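Side-chain contact in Atu0111 protein (Agrobacterium tumefaciens, PDB 2FSQ), which is of unknown function but belongs to the 2H clan, so a phosphoesterase-like activity is possible though not established: residues 188-192 against 193-197. Numbering follows the deposited sequence.
With ACY (acetic acid), chain C.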
loop_
_atom_site.group_PDB
_atom_site.type_symbol
_atom_site.label_atom_id
_atom_site.label_comp_id
_atom_site.label_asym_id
_atom_site.label_seq_id
_atom_site.Cartn_x
_atom_site.Cartn_y
_atom_site.Cartn_z
ATOM N N SER A 188 2.999 5.755 16.740
ATOM C CA SER A 188 3.685 6.851 17.434
ATOM C C SER A 188 5.090 6.980 16.897
ATOM O O SER A 188 5.696 5.978 16.529
ATOM C CB SER A 188 3.707 6.655 18.956
ATOM O OG SER A 188 4.338 5.439 19.337
ATOM N N TRP A 189 5.583 8.213 16.815
ATOM C CA TRP A 189 6.888 8.472 16.206
ATOM C C TRP A 189 8.010 7.843 17.026
ATOM O O TRP A 189 7.878 7.655 18.236
ATOM C CB TRP A 189 7.101 9.987 16.007
ATOM C CG TRP A 189 6.001 10.659 15.202
ATOM C CD1 TRP A 189 5.157 11.651 15.641
ATOM C CD2 TRP A 189 5.622 10.382 13.850
ATOM N NE1 TRP A 189 4.282 12.007 14.640
ATOM C CE2 TRP A 189 4.549 11.259 13.525
ATOM C CE3 TRP A 189 6.102 9.513 12.862
ATOM C CZ2 TRP A 189 3.930 11.258 12.268
ATOM C CZ3 TRP A 189 5.484 9.514 11.606
ATOM C CH2 TRP A 189 4.412 10.391 11.322
ATOM N N PHE A 190 9.101 7.489 16.350
ATOM C CA PHE A 190 10.224 6.801 16.992
ATOM C C PHE A 190 11.190 7.794 17.612
ATOM O O PHE A 190 11.518 8.810 16.998
ATOM C CB PHE A 190 11.020 5.982 15.957
ATOM C CG PHE A 190 10.376 4.684 15.537
ATOM C CD1 PHE A 190 8.999 4.460 15.644
ATOM C CD2 PHE A 190 11.166 3.692 14.960
ATOM C CE1 PHE A 190 8.443 3.256 15.216
ATOM C CE2 PHE A 190 10.624 2.499 14.536
ATOM C CZ PHE A 190 9.250 2.278 14.662
ATOM N N GLU A 191 11.654 7.493 18.823
ATOM C CA GLU A 191 12.749 8.254 19.426
ATOM C C GLU A 191 13.996 8.095 18.565
ATOM O O GLU A 191 14.258 7.000 18.053
ATOM C CB GLU A 191 13.024 7.794 20.859
ATOM C CG GLU A 191 11.893 8.089 21.859
ATOM C CD GLU A 191 11.708 9.580 22.171
ATOM O OE1 GLU A 191 12.596 10.403 21.843
ATOM O OE2 GLU A 191 10.661 9.934 22.764
ATOM N N PRO A 192 14.761 9.186 18.370
ATOM C CA PRO A 192 15.931 9.077 17.477
ATOM C C PRO A 192 16.994 8.036 17.877
ATOM O O PRO A 192 17.691 7.511 17.006
ATOM C CB PRO A 192 16.528 10.494 17.488
ATOM C CG PRO A 192 15.878 11.202 18.602
ATOM C CD PRO A 192 14.583 10.555 18.894
ATOM N N GLU A 193 17.112 7.717 19.163
ATOM C CA GLU A 193 18.196 6.838 19.618
ATOM C C GLU A 193 18.133 5.397 19.079
ATOM O O GLU A 193 19.157 4.707 19.014
ATOM C CB GLU A 193 18.323 6.851 21.146
ATOM C CG GLU A 193 18.830 8.182 21.727
ATOM C CD GLU A 193 17.755 9.262 21.849
ATOM O OE1 GLU A 193 16.548 8.963 21.700
ATOM O OE2 GLU A 193 18.128 10.429 22.109
ATOM N N CYS A 194 16.944 4.944 18.675
ATOM C CA CYS A 194 16.806 3.597 18.117
ATOM C C CYS A 194 17.002 3.527 16.607
ATOM O O CYS A 194 16.985 2.436 16.033
ATOM C CB CYS A 194 15.422 3.022 18.433
ATOM S SG CYS A 194 14.035 3.683 17.454
ATOM N N LEU A 195 17.159 4.680 15.970
ATOM C CA LEU A 195 17.209 4.716 14.505
ATOM C C LEU A 195 18.422 4.020 13.888
ATOM O O LEU A 195 18.262 3.327 12.887
ATOM C CB LEU A 195 17.008 6.141 13.974
ATOM C CG LEU A 195 15.667 6.768 14.372
ATOM C CD1 LEU A 195 15.560 8.177 13.793
ATOM C CD2 LEU A 195 14.471 5.914 13.946
ATOM N N PRO A 196 19.637 4.220 14.442
ATOM C CA PRO A 196 20.755 3.482 13.831
ATOM C C PRO A 196 20.558 1.959 13.834
ATOM O O PRO A 196 20.914 1.279 12.863
ATOM C CB PRO A 196 21.960 3.896 14.692
ATOM C CG PRO A 196 21.586 5.289 15.187
ATOM C CD PRO A 196 20.103 5.142 15.502
ATOM N N ARG A 197 19.947 1.420 14.876
ATOM C CA ARG A 197 19.661 -0.005 14.907
ATOM C C ARG A 197 18.640 -0.397 13.820
ATOM O O ARG A 197 18.842 -1.372 13.093
ATOM C CB ARG A 197 19.169 -0.411 16.311
ATOM C CG ARG A 197 18.466 -1.761 16.350
ATOM C CD ARG A 197 18.230 -2.353 17.744
ATOM N NE ARG A 197 17.732 -1.374 18.689
ATOM C CZ ARG A 197 16.444 -1.057 18.830
ATOM N NH1 ARG A 197 15.512 -1.643 18.078
ATOM N NH2 ARG A 197 16.089 -0.127 19.709
HETATM C C ACY C . 19.347 1.313 20.689
HETATM O O ACY C . 19.707 0.196 20.244
HETATM O OXT ACY C . 18.156 1.680 20.728
HETATM C CH3 ACY C . 20.372 2.285 21.200
#
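F190 turns its CG beside its own backbone N (chi1 -77°), while C194 swings SG between its N and carbonyl carbon (chi1 75°), and the two groups meet at the 3-10 turn that leads into helix 195-212. SG lies 3.8 Å from F190 CD2 and obliquely to the ring, a Cys sulfur-aromatic contact. L195 reaches the same phenylalanine from further along the turn: its CD2 sits near the ring plane, at the edge, 4.0 Å from F190 CB. The loop thus lays F190 against the first residues of the helix, and W198, further along that helix, meets the ring edge-to-face.

Two backbone bonds close the turn. C194 N gives a weak one to E191 O at 3.4 Å, and L195 N a firmer one to P192 O at 3.1 Å, its donor standing above the carbonyl plane. Proline suits this start, having no N-H to offer. The CG of L195 rests 3.4 Å from P192 O, and CD1 runs on past P192 CA.

On the exposed side, in the conformer modelled here, one of two, E193 folds its carboxylate back alongside the P192 ring, with OE1 3.8 Å from P192 CD. In this conformer alone, E191 OE1 comes to 4.2 Å from E193 OE1, a like-charge approach that the second conformer may relieve.

R197 has E71 as a salt-bridge partner for NH1. The guanidinium also holds a bound acetic acid molecule, probably present as acetate and probably from the crystallisation liquor, in a two-pronged clasp: NH2 bonds OXT, and NE points almost straight (173°) at O of the same molecule, 3.0 Å away.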